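Local atomic coordinates of putative type VI secretion protein (Escherichia coli, PDB entry 6SJL), a protein that probably hydrolyses phospholipids as an effector of the type VI secretion system, its catalytic domain belonging to the alpha/beta-hydrolase clan. Residues R33-T38 with T120-K125; D152-V157 with R262-V267; E166-A171 with R219-G224; D245-I250 with Y290-N295. One frame throughout, in Å; residues are numbered along the deposited sequence.

Contact 1 (R33-T38 with T120-K125)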
loop_
_atom_site.group_PDB
_atom_site.type_symbol
_atom_site.label_atom_id
_atom_site.label_comp_id
_atom_site.label_asym_id
_atom_site.label_seq_id
_atom_site.Cartn_x
_atom_site.Cartn_y
_atom_site.Cartn_z
ATOM N N ARG E 33 -13.525 49.790 51.999
ATOM C CA ARG E 33 -13.389 50.718 50.882
ATOM C C ARG E 33 -13.889 50.102 49.583
ATOM O O ARG E 33 -13.853 48.885 49.388
ATOM C CB ARG E 33 -11.926 51.109 50.688
ATOM C CG ARG E 33 -11.341 52.053 51.690
ATOM C CD ARG E 33 -9.841 52.116 51.486
ATOM N NE ARG E 33 -9.232 50.849 51.870
ATOM C CZ ARG E 33 -7.961 50.531 51.669
ATOM N NH1 ARG E 33 -7.152 51.386 51.077
ATOM N NH2 ARG E 33 -7.501 49.352 52.058
ATOM N N GLY E 34 -14.338 50.962 48.678
ATOM C CA GLY E 34 -14.533 50.548 47.305
ATOM C C GLY E 34 -13.384 50.971 46.411
ATOM O O GLY E 34 -13.327 52.122 45.972
ATOM N N VAL E 35 -12.476 50.041 46.117
ATOM C CA VAL E 35 -11.227 50.322 45.414
ATOM C C VAL E 35 -11.408 50.001 43.937
ATOM O O VAL E 35 -11.609 48.842 43.569
ATOM C CB VAL E 35 -10.066 49.514 46.014
ATOM C CG1 VAL E 35 -8.871 49.498 45.090
ATOM C CG2 VAL E 35 -9.678 50.080 47.354
ATOM N N THR E 36 -11.326 51.016 43.083
ATOM C CA THR E 36 -11.398 50.802 41.641
ATOM C C THR E 36 -10.022 50.416 41.108
ATOM O O THR E 36 -9.102 51.234 41.078
ATOM C CB THR E 36 -11.959 52.036 40.942
ATOM O OG1 THR E 36 -11.894 51.858 39.525
ATOM C CG2 THR E 36 -11.237 53.290 41.347
ATOM N N LEU E 37 -9.878 49.164 40.692
ATOM C CA LEU E 37 -8.593 48.612 40.294
ATOM C C LEU E 37 -8.480 48.629 38.780
ATOM O O LEU E 37 -9.281 47.996 38.091
ATOM C CB LEU E 37 -8.428 47.189 40.814
ATOM C CG LEU E 37 -7.165 46.452 40.389
ATOM C CD1 LEU E 37 -5.926 47.200 40.784
ATOM C CD2 LEU E 37 -7.160 45.102 41.022
ATOM N N THR E 38 -7.478 49.335 38.269
ATOM C CA THR E 38 -7.237 49.436 36.840
ATOM C C THR E 38 -6.060 48.547 36.490
ATOM O O THR E 38 -4.971 48.722 37.035
ATOM C CB THR E 38 -6.952 50.875 36.426
ATOM O OG1 THR E 38 -7.938 51.740 36.997
ATOM C CG2 THR E 38 -7.018 50.994 34.938
ATOM N N THR E 120 -8.576 54.753 47.463
ATOM C CA THR E 120 -9.744 54.161 46.830
ATOM C C THR E 120 -9.540 53.871 45.353
ATOM O O THR E 120 -10.481 53.435 44.690
ATOM C CB THR E 120 -10.958 55.074 47.000
ATOM O OG1 THR E 120 -10.724 56.315 46.329
ATOM C CG2 THR E 120 -11.212 55.338 48.474
ATOM N N SER E 121 -8.346 54.106 44.822
ATOM C CA SER E 121 -8.030 53.751 43.449
ATOM C C SER E 121 -6.695 53.042 43.418
ATOM O O SER E 121 -5.723 53.496 44.020
ATOM C CB SER E 121 -7.973 54.963 42.517
ATOM O OG SER E 121 -9.252 55.531 42.337
ATOM N N ALA E 122 -6.660 51.930 42.707
ATOM C CA ALA E 122 -5.450 51.171 42.499
ATOM C C ALA E 122 -5.224 51.067 41.005
ATOM O O ALA E 122 -6.052 51.485 40.197
ATOM C CB ALA E 122 -5.530 49.787 43.138
ATOM N N GLN E 123 -4.071 50.526 40.644
ATOM C CA GLN E 123 -3.644 50.492 39.258
ATOM C C GLN E 123 -2.472 49.539 39.147
ATOM O O GLN E 123 -1.399 49.820 39.679
ATOM C CB GLN E 123 -3.305 51.909 38.804
ATOM C CG GLN E 123 -2.500 52.082 37.567
ATOM C CD GLN E 123 -2.624 53.479 37.035
ATOM O OE1 GLN E 123 -3.589 54.174 37.328
ATOM N NE2 GLN E 123 -1.602 53.940 36.348
ATOM N N ILE E 124 -2.686 48.407 38.488
ATOM C CA ILE E 124 -1.649 47.407 38.296
ATOM C C ILE E 124 -1.468 47.190 36.804
ATOM O O ILE E 124 -2.304 47.579 35.993
ATOM C CB ILE E 124 -1.963 46.079 39.007
ATOM C CG1 ILE E 124 -3.230 45.451 38.452
ATOM C CG2 ILE E 124 -2.133 46.309 40.479
ATOM C CD1 ILE E 124 -3.432 44.060 38.913
ATOM N N LYS E 125 -0.347 46.579 36.441
ATOM C CA LYS E 125 0.016 46.435 35.045
ATOM C C LYS E 125 0.411 45.006 34.734
ATOM O O LYS E 125 0.876 44.268 35.599
ATOM C CB LYS E 125 1.166 47.357 34.652
ATOM C CG LYS E 125 2.409 47.261 35.489
ATOM C CD LYS E 125 3.137 48.573 35.437
ATOM C CE LYS E 125 4.560 48.454 35.871
ATOM N NZ LYS E 125 5.148 49.802 35.910
#

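Contact 2 (D152-V157 with R262-V267)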
loop_
_atom_site.group_PDB
_atom_site.type_symbol
_atom_site.label_atom_id
_atom_site.label_comp_id
_atom_site.label_asym_id
_atom_site.label_seq_id
_atom_site.Cartn_x
_atom_site.Cartn_y
_atom_site.Cartn_z
ATOM N N ASP E 152 -0.032 29.849 14.032
ATOM C CA ASP E 152 -0.008 30.491 15.338
ATOM C C ASP E 152 0.235 31.979 15.208
ATOM O O ASP E 152 -0.435 32.780 15.857
ATOM C CB ASP E 152 1.064 29.865 16.215
ATOM C CG ASP E 152 0.705 28.483 16.671
ATOM O OD1 ASP E 152 -0.401 28.016 16.341
ATOM O OD2 ASP E 152 1.530 27.859 17.364
ATOM N N ILE E 153 1.189 32.371 14.368
ATOM C CA ILE E 153 1.399 33.796 14.137
ATOM C C ILE E 153 0.172 34.415 13.495
ATOM O O ILE E 153 -0.175 35.562 13.780
ATOM C CB ILE E 153 2.647 34.023 13.274
ATOM C CG1 ILE E 153 3.834 33.286 13.863
ATOM C CG2 ILE E 153 2.963 35.488 13.194
ATOM C CD1 ILE E 153 4.365 33.898 15.080
ATOM N N PHE E 154 -0.508 33.670 12.634
ATOM C CA PHE E 154 -1.672 34.204 11.942
ATOM C C PHE E 154 -2.820 34.463 12.906
ATOM O O PHE E 154 -3.525 35.468 12.783
ATOM C CB PHE E 154 -2.088 33.228 10.851
ATOM C CG PHE E 154 -3.112 33.762 9.918
ATOM C CD1 PHE E 154 -4.345 33.164 9.812
ATOM C CD2 PHE E 154 -2.835 34.852 9.133
ATOM C CE1 PHE E 154 -5.273 33.647 8.949
ATOM C CE2 PHE E 154 -3.763 35.340 8.274
ATOM C CZ PHE E 154 -4.984 34.738 8.182
ATOM N N GLU E 155 -3.017 33.573 13.872
ATOM C CA GLU E 155 -4.034 33.724 14.901
ATOM C C GLU E 155 -3.514 34.420 16.149
ATOM O O GLU E 155 -4.209 34.458 17.172
ATOM C CB GLU E 155 -4.592 32.360 15.264
ATOM C CG GLU E 155 -5.316 31.698 14.129
ATOM C CD GLU E 155 -5.258 30.201 14.216
ATOM O OE1 GLU E 155 -4.729 29.688 15.224
ATOM O OE2 GLU E 155 -5.758 29.536 13.288
ATOM N N GLY E 156 -2.302 34.963 16.078
ATOM C CA GLY E 156 -1.652 35.589 17.203
ATOM C C GLY E 156 -2.427 36.676 17.893
ATOM O O GLY E 156 -2.226 36.880 19.078
ATOM N N VAL E 157 -3.317 37.375 17.206
ATOM C CA VAL E 157 -4.032 38.460 17.869
ATOM C C VAL E 157 -4.981 37.908 18.926
ATOM O O VAL E 157 -4.945 38.300 20.102
ATOM C CB VAL E 157 -4.772 39.316 16.836
ATOM C CG1 VAL E 157 -5.793 40.158 17.520
ATOM C CG2 VAL E 157 -3.795 40.170 16.093
ATOM N N ARG E 262 -7.192 27.246 6.528
ATOM C CA ARG E 262 -7.654 27.848 7.769
ATOM C C ARG E 262 -8.209 29.241 7.504
ATOM O O ARG E 262 -7.534 30.089 6.920
ATOM C CB ARG E 262 -6.510 27.918 8.771
ATOM C CG ARG E 262 -6.837 28.686 10.034
ATOM C CD ARG E 262 -7.578 27.823 11.031
ATOM N NE ARG E 262 -6.902 26.548 11.246
ATOM C CZ ARG E 262 -6.026 26.319 12.217
ATOM N NH1 ARG E 262 -5.461 25.127 12.330
ATOM N NH2 ARG E 262 -5.706 27.281 13.066
ATOM N N SER E 263 -9.444 29.471 7.940
ATOM C CA SER E 263 -10.138 30.712 7.641
ATOM C C SER E 263 -9.541 31.860 8.450
ATOM O O SER E 263 -8.640 31.677 9.271
ATOM C CB SER E 263 -11.629 30.565 7.929
ATOM O OG SER E 263 -11.843 30.127 9.257
ATOM N N ASN E 264 -10.065 33.061 8.211
ATOM C CA ASN E 264 -9.604 34.234 8.933
ATOM C C ASN E 264 -9.796 34.038 10.433
ATOM O O ASN E 264 -10.776 33.429 10.867
ATOM C CB ASN E 264 -10.368 35.476 8.489
ATOM C CG ASN E 264 -9.746 36.144 7.286
ATOM O OD1 ASN E 264 -8.617 35.837 6.902
ATOM N ND2 ASN E 264 -10.480 37.071 6.685
ATOM N N PRO E 265 -8.880 34.541 11.248
ATOM C CA PRO E 265 -9.092 34.494 12.692
ATOM C C PRO E 265 -10.134 35.517 13.106
ATOM O O PRO E 265 -10.296 36.569 12.484
ATOM C CB PRO E 265 -7.710 34.832 13.259
ATOM C CG PRO E 265 -7.087 35.675 12.214
ATOM C CD PRO E 265 -7.632 35.236 10.893
ATOM N N GLY E 266 -10.854 35.192 14.167
ATOM C CA GLY E 266 -11.934 36.052 14.593
ATOM C C GLY E 266 -11.455 37.317 15.258
ATOM O O GLY E 266 -11.787 37.566 16.417
ATOM N N VAL E 267 -10.684 38.130 14.549
ATOM C CA VAL E 267 -10.129 39.349 15.120
ATOM C C VAL E 267 -11.155 40.460 14.982
ATOM O O VAL E 267 -11.615 40.761 13.878
ATOM C CB VAL E 267 -8.807 39.735 14.447
ATOM C CG1 VAL E 267 -8.336 41.058 14.969
ATOM C CG2 VAL E 267 -7.767 38.685 14.713
#

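Contact 3 (E166-A171 with R219-G224)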
loop_
_atom_site.group_PDB
_atom_site.type_symbol
_atom_site.label_atom_id
_atom_site.label_comp_id
_atom_site.label_asym_id
_atom_site.label_seq_id
_atom_site.Cartn_x
_atom_site.Cartn_y
_atom_site.Cartn_z
ATOM N N GLU E 166 -4.577 35.223 30.926
ATOM C CA GLU E 166 -3.724 34.560 31.913
ATOM C C GLU E 166 -2.844 35.558 32.656
ATOM O O GLU E 166 -2.628 35.433 33.866
ATOM C CB GLU E 166 -2.876 33.489 31.244
ATOM C CG GLU E 166 -3.684 32.561 30.379
ATOM C CD GLU E 166 -2.825 31.659 29.528
ATOM O OE1 GLU E 166 -3.085 30.439 29.522
ATOM O OE2 GLU E 166 -1.894 32.160 28.864
ATOM N N ARG E 167 -2.341 36.567 31.955
ATOM C CA ARG E 167 -1.513 37.579 32.597
ATOM C C ARG E 167 -2.322 38.454 33.544
ATOM O O ARG E 167 -1.796 38.904 34.561
ATOM C CB ARG E 167 -0.838 38.438 31.537
ATOM C CG ARG E 167 0.275 37.757 30.794
ATOM C CD ARG E 167 1.505 37.650 31.635
ATOM N NE ARG E 167 2.492 36.782 31.009
ATOM C CZ ARG E 167 3.398 37.194 30.130
ATOM N NH1 ARG E 167 3.450 38.469 29.773
ATOM N NH2 ARG E 167 4.260 36.330 29.613
ATOM N N ILE E 168 -3.589 38.709 33.230
ATOM C CA ILE E 168 -4.458 39.444 34.139
ATOM C C ILE E 168 -4.671 38.657 35.417
ATOM O O ILE E 168 -4.585 39.203 36.524
ATOM C CB ILE E 168 -5.797 39.750 33.451
ATOM C CG1 ILE E 168 -5.662 40.944 32.526
ATOM C CG2 ILE E 168 -6.876 39.990 34.476
ATOM C CD1 ILE E 168 -6.680 40.952 31.437
ATOM N N THR E 169 -4.971 37.366 35.284
ATOM C CA THR E 169 -5.034 36.498 36.454
ATOM C C THR E 169 -3.770 36.611 37.289
ATOM O O THR E 169 -3.832 36.841 38.497
ATOM C CB THR E 169 -5.256 35.050 36.028
ATOM O OG1 THR E 169 -6.643 34.839 35.760
ATOM C CG2 THR E 169 -4.803 34.102 37.104
ATOM N N GLN E 170 -2.612 36.473 36.651
ATOM C CA GLN E 170 -1.357 36.439 37.392
ATOM C C GLN E 170 -1.070 37.778 38.065
ATOM O O GLN E 170 -0.599 37.821 39.207
ATOM C CB GLN E 170 -0.246 36.010 36.437
ATOM C CG GLN E 170 1.070 35.624 37.052
ATOM C CD GLN E 170 2.104 36.713 36.958
ATOM O OE1 GLN E 170 2.072 37.535 36.047
ATOM N NE2 GLN E 170 3.059 36.697 37.870
ATOM N N ALA E 171 -1.407 38.884 37.406
ATOM C CA ALA E 171 -1.170 40.199 37.991
ATOM C C ALA E 171 -2.104 40.467 39.159
ATOM O O ALA E 171 -1.706 41.092 40.146
ATOM C CB ALA E 171 -1.325 41.282 36.927
ATOM N N ARG E 219 -13.638 34.967 34.200
ATOM C CA ARG E 219 -12.930 33.840 34.793
ATOM C C ARG E 219 -11.521 34.229 35.204
ATOM O O ARG E 219 -11.029 33.787 36.245
ATOM C CB ARG E 219 -12.878 32.678 33.810
ATOM C CG ARG E 219 -14.012 31.706 33.920
ATOM C CD ARG E 219 -13.857 30.634 32.877
ATOM N NE ARG E 219 -14.767 30.858 31.763
ATOM C CZ ARG E 219 -14.411 30.786 30.490
ATOM N NH1 ARG E 219 -13.159 30.499 30.170
ATOM N NH2 ARG E 219 -15.303 31.009 29.538
ATOM N N ALA E 220 -10.858 35.057 34.400
ATOM C CA ALA E 220 -9.498 35.467 34.718
ATOM C C ALA E 220 -9.464 36.357 35.949
ATOM O O ALA E 220 -8.639 36.156 36.850
ATOM C CB ALA E 220 -8.885 36.180 33.520
ATOM N N ILE E 221 -10.361 37.342 36.010
ATOM C CA ILE E 221 -10.426 38.216 37.174
ATOM C C ILE E 221 -10.735 37.411 38.423
ATOM O O ILE E 221 -10.140 37.628 39.481
ATOM C CB ILE E 221 -11.468 39.325 36.966
ATOM C CG1 ILE E 221 -11.166 40.127 35.714
ATOM C CG2 ILE E 221 -11.467 40.248 38.147
ATOM C CD1 ILE E 221 -12.265 41.060 35.331
ATOM N N ALA E 222 -11.665 36.461 38.315
ATOM C CA ALA E 222 -12.067 35.671 39.470
ATOM C C ALA E 222 -10.947 34.758 39.934
ATOM O O ALA E 222 -10.705 34.633 41.135
ATOM C CB ALA E 222 -13.315 34.867 39.135
ATOM N N LYS E 223 -10.245 34.117 39.003
ATOM C CA LYS E 223 -9.117 33.275 39.373
ATOM C C LYS E 223 -7.990 34.091 39.986
ATOM O O LYS E 223 -7.225 33.572 40.804
ATOM C CB LYS E 223 -8.624 32.517 38.146
ATOM C CG LYS E 223 -7.612 31.448 38.425
ATOM C CD LYS E 223 -7.321 30.665 37.169
ATOM C CE LYS E 223 -6.216 29.655 37.390
ATOM N NZ LYS E 223 -4.958 30.298 37.844
ATOM N N GLY E 224 -7.868 35.360 39.608
ATOM C CA GLY E 224 -6.883 36.209 40.252
ATOM C C GLY E 224 -7.329 36.654 41.629
ATOM O O GLY E 224 -6.548 36.654 42.582
#

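Contact 4 (D245-I250 with Y290-N295)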
loop_
_atom_site.group_PDB
_atom_site.type_symbol
_atom_site.label_atom_id
_atom_site.label_comp_id
_atom_site.label_asym_id
_atom_site.label_seq_id
_atom_site.Cartn_x
_atom_site.Cartn_y
_atom_site.Cartn_z
ATOM N N ASP E 245 0.131 51.867 16.133
ATOM C CA ASP E 245 -0.055 51.827 14.688
ATOM C C ASP E 245 -0.654 50.460 14.396
ATOM O O ASP E 245 0.092 49.497 14.241
ATOM C CB ASP E 245 1.274 52.023 13.977
ATOM C CG ASP E 245 1.135 52.607 12.608
ATOM O OD1 ASP E 245 0.167 53.334 12.363
ATOM O OD2 ASP E 245 2.011 52.351 11.773
ATOM N N THR E 246 -1.970 50.377 14.298
ATOM C CA THR E 246 -2.573 49.058 14.218
ATOM C C THR E 246 -2.240 48.447 12.875
ATOM O O THR E 246 -2.482 49.056 11.835
ATOM C CB THR E 246 -4.075 49.123 14.421
ATOM O OG1 THR E 246 -4.358 49.960 15.542
ATOM C CG2 THR E 246 -4.603 47.740 14.692
ATOM N N VAL E 247 -1.628 47.273 12.896
ATOM C CA VAL E 247 -1.337 46.505 11.699
ATOM C C VAL E 247 -1.848 45.106 11.996
ATOM O O VAL E 247 -1.115 44.276 12.529
ATOM C CB VAL E 247 0.153 46.497 11.345
ATOM C CG1 VAL E 247 0.397 45.674 10.122
ATOM C CG2 VAL E 247 0.638 47.900 11.107
ATOM N N ALA E 248 -3.093 44.830 11.625
ATOM C CA ALA E 248 -3.733 43.580 12.013
ATOM C C ALA E 248 -2.901 42.362 11.642
ATOM O O ALA E 248 -2.851 41.383 12.392
ATOM C CB ALA E 248 -5.112 43.490 11.377
ATOM N N ALA E 249 -2.257 42.391 10.485
ATOM C CA ALA E 249 -1.440 41.275 10.047
ATOM C C ALA E 249 -0.234 41.809 9.309
ATOM O O ALA E 249 -0.340 42.778 8.560
ATOM C CB ALA E 249 -2.214 40.328 9.137
ATOM N N ILE E 250 0.914 41.185 9.538
ATOM C CA ILE E 250 2.098 41.473 8.745
ATOM C C ILE E 250 2.403 40.254 7.894
ATOM O O ILE E 250 3.093 39.331 8.332
ATOM C CB ILE E 250 3.287 41.860 9.632
ATOM C CG1 ILE E 250 2.924 43.083 10.462
ATOM C CG2 ILE E 250 4.490 42.124 8.786
ATOM C CD1 ILE E 250 3.755 43.280 11.658
ATOM N N TYR E 290 4.336 47.277 2.233
ATOM C CA TYR E 290 3.183 46.528 1.768
ATOM C C TYR E 290 2.559 45.730 2.896
ATOM O O TYR E 290 1.333 45.652 3.008
ATOM C CB TYR E 290 3.596 45.609 0.629
ATOM C CG TYR E 290 2.482 44.731 0.166
ATOM C CD1 TYR E 290 1.606 45.156 -0.803
ATOM C CD2 TYR E 290 2.299 43.475 0.706
ATOM C CE1 TYR E 290 0.586 44.364 -1.215
ATOM C CE2 TYR E 290 1.281 42.685 0.305
ATOM C CZ TYR E 290 0.427 43.128 -0.660
ATOM O OH TYR E 290 -0.600 42.324 -1.070
ATOM N N ASN E 291 3.389 45.106 3.716
ATOM C CA ASN E 291 2.922 44.238 4.776
ATOM C C ASN E 291 2.458 45.008 5.992
ATOM O O ASN E 291 1.855 44.414 6.885
ATOM C CB ASN E 291 4.028 43.273 5.166
ATOM C CG ASN E 291 4.285 42.238 4.117
ATOM O OD1 ASN E 291 3.366 41.680 3.545
ATOM N ND2 ASN E 291 5.541 41.971 3.862
ATOM N N PHE E 292 2.690 46.304 6.034
ATOM C CA PHE E 292 2.333 47.126 7.173
ATOM C C PHE E 292 1.237 48.060 6.707
ATOM O O PHE E 292 1.478 49.220 6.398
ATOM C CB PHE E 292 3.539 47.865 7.702
ATOM C CG PHE E 292 4.522 46.972 8.361
ATOM C CD1 PHE E 292 5.305 46.126 7.623
ATOM C CD2 PHE E 292 4.618 46.928 9.715
ATOM C CE1 PHE E 292 6.177 45.293 8.227
ATOM C CE2 PHE E 292 5.492 46.091 10.315
ATOM C CZ PHE E 292 6.271 45.276 9.576
ATOM N N SER E 293 0.024 47.541 6.676
ATOM C CA SER E 293 -1.146 48.275 6.235
ATOM C C SER E 293 -1.928 48.717 7.455
ATOM O O SER E 293 -2.189 47.914 8.351
ATOM C CB SER E 293 -2.011 47.410 5.330
ATOM O OG SER E 293 -1.421 47.285 4.058
ATOM N N LEU E 294 -2.305 49.985 7.482
ATOM C CA LEU E 294 -2.878 50.575 8.673
ATOM C C LEU E 294 -4.323 50.156 8.852
ATOM O O LEU E 294 -5.082 50.061 7.891
ATOM C CB LEU E 294 -2.791 52.091 8.593
ATOM C CG LEU E 294 -3.346 52.931 9.726
ATOM C CD1 LEU E 294 -2.674 52.617 11.033
ATOM C CD2 LEU E 294 -3.139 54.359 9.368
ATOM N N ASN E 295 -4.697 49.896 10.088
ATOM C CA ASN E 295 -6.089 49.769 10.485
ATOM C C ASN E 295 -6.426 51.042 11.233
ATOM O O ASN E 295 -6.125 51.175 12.416
ATOM C CB ASN E 295 -6.300 48.538 11.347
ATOM C CG ASN E 295 -6.562 47.322 10.540
ATOM O OD1 ASN E 295 -7.707 46.963 10.298
ATOM N ND2 ASN E 295 -5.502 46.675 10.095
#

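Contact 1 (R33-T38 with T120-K125)
Leu37 and Ala122 form the apolar centre of this strand pair, with CD1 of Leu37 set against CB of Ala122 at 3.5 Å. With CG of Leu37 anti to the backbone N (chi1 176°), the side chain leaves on the face it shares with Ala122, and its tip, CD1, leans toward the partner strand, where it also meets CG2 of Ile124 at 3.9 Å. CG1 of Val35 touches the same alanine methyl, CB of Ala122, at 3.9 Å. Phe175 and Leu172 of helix 156-177 pack against this apolar face.

Four backbone bonds join the strands. Thr36 N donates to Thr120 O at 3.0 Å, and Thr36 O receives Ala122 N; Thr38 does likewise, its N reaching Ala122 O and its O accepting from Ile124 N at 2.7 Å. Thr38 O is also approached by CA of Gln123 at 3.1 Å, so one carbonyl meets both an N-H and a CA-H.

The opposite face carries Thr36 and Ser121, where CG2 of Thr36 lies beside OG of Ser121. At the outer end Arg33 turns to Asp183 in a salt bridge. Strand 33-38 is hydrogen-bonded along its other edge to strand 184-195, which makes it an interior strand. The in-register parallel pairing, with a helix covering one face, is as in the central sheet of alpha/beta-hydrolases, consistent with the clan to which the catalytic domain belongs.

Contact 2 (D152-V157 with R262-V267)
A helix-to-helix junction packs here against a loop that follows strand 237-243 in the catalytic domain, whose family belongs to the alpha/beta-hydrolase clan. Helix 146-154 ends at Phe154, Glu155 leaves helical geometry and takes the N-cap position of helix 156-177, and the irregular segment 262-267 runs past this kink.

Phe154 and Pro265 make the central apolar contact. CE1 of the phenyl ring lies 3.4 Å from CD of the proline, while CG of Pro265 stands over one ring face; the two side chains cross at about a right angle. The ring is brought to the proline by a chi1 of -170°, which sets CG anti to the backbone N. Ser263 O lies in the ring plane at the edge, 3.9 Å from CE1 of Phe154, and OD1 of Asn264 approaches CZ along the same rim. Met58 of helix 53-58 and Ile253, earlier in the same loop as Pro265, also touch the phenylalanine.

Beside the ring, CG of Glu155 rests 4.0 Å from CB of Pro265, so the proline bears on two consecutive residues of the junction. The Glu155 carboxylate and the Arg262 guanidinium pair as a salt bridge, but a doubtful one in detail, since their modelled separation is too short to be trusted.

Toward the interior Val157 faces Val267; Val157 also touches Ala201 and His205 of helix 199-211. The two valines cross at about a right angle, CG1 of Val157 lying 3.7 Å from CG1 of Val267.

Contact 3 (E166-A171 with R219-G224)
Thr169 turns its hydroxyl toward helix 219-224 through a chi1 of -81°, which puts OG1 anti to its own carbonyl carbon and CG2 anti to the backbone N. The hydroxyl thereby meets the main chain of the neighbouring helix: OG1 of Thr169 donates to Ala220 O at 2.6 Å. It comes from the flank of the carbonyl, at a C=O...donor angle of 107° and somewhat tilted from the carbonyl plane. That approach lets the same oxygen keep its regular helical bond from Gly224 N.

The Lys223 chain, bent only at its last torsion, crosses Thr169 obliquely at its methyl branch, bringing NZ of Lys223 to 3.9 Å from CG2 of Thr169. Deeper in, CG2 of Ile168 lies 4.4 Å from CB of Ala220 and at a similar distance from CG1 of Ile221. Phe191 and Ile189 of strand 184-195 touch Ile168 and Ile221, respectively.

The axes of segments 166-171 and 219-224 approach to 7.6 Å and cross at -24°. Gly224 is consistent with this closeness: having no side chain, it can bring its CA to 3.6 Å from Thr169 O. The chemistry is therefore that of a close helix pair in which a side-chain hydroxyl is satisfied by a main-chain carbonyl, and that carbonyl holds two donors at once, one from each helix.

Contact 4 (D245-I250 with Y290-N295)
The Phe292 ring carries Ile250 over one face, where CG1 of Ile250 stands 4.2 Å from the ring centroid and 20° off its normal in a CH-pi contact displaced toward the rim. The isoleucine spreads its other carbons across the ring as well: CD1 of Ile250 meets CE2 of Phe292 and CG2 meets CE1, each at 3.6 Å. With chi1 at -59°, CG1 stands anti to the carbonyl carbon and CG2 anti to the backbone N, and both branches reach the ring. Val247 adds CG2, 4.3 Å from CD2 of Phe292, in an oblique approach. The same ring stacks edge-to-face with His310 and makes a cation-pi contact with Arg289.

Away from the ring the contact passes to the backbone. Asn291 O receives the CA-H of Ile250 in a nearly straight contact (169° at the hydrogen). Farther along, Asn295 N donates to Thr246 O at 2.9 Å from above the carbonyl plane, and CA of Leu294 leans on that oxygen too. CB of Asn295 packs on CG2 of Thr246.

Asp245 places OD1 beside the CD1 methyl of Leu294, and this oxygen also takes a weak hydrogen bond from Ala284 N. Its OD2 is held from outside the two segments, by a hydrogen bond with His310 ND1 and a salt bridge to Arg534. Val247 is also backbone-bonded to Ser197. Ser197, His310 and Asp245 are placed as in a Ser-His-Asp charge relay and probably form the catalytic triad of an alpha/beta-hydrolase, with Phe292 lying against the putative catalytic histidine.

How the contacts relate
From the N terminus, contact 1 closes first, pairing strands 25-43 and 121-128 of the central sheet. Contact 2 then opens on the junction of helices 146-154 and 156-177 and spans a long loop to residues 262-267; contact 3 opens and closes within that span, joining helix 156-177 to helix 215-225. Contact 4 begins before contact 2 has closed and ends after it, so the two cross. They touch where CG2 of Val157 lies 4.0 Å from Ala248 O. Contacts 1 and 3 also meet, with Ile124 CD1 3.6 Å from Ala171 O, so helix 156-177 links the sheet to the probable active-site region.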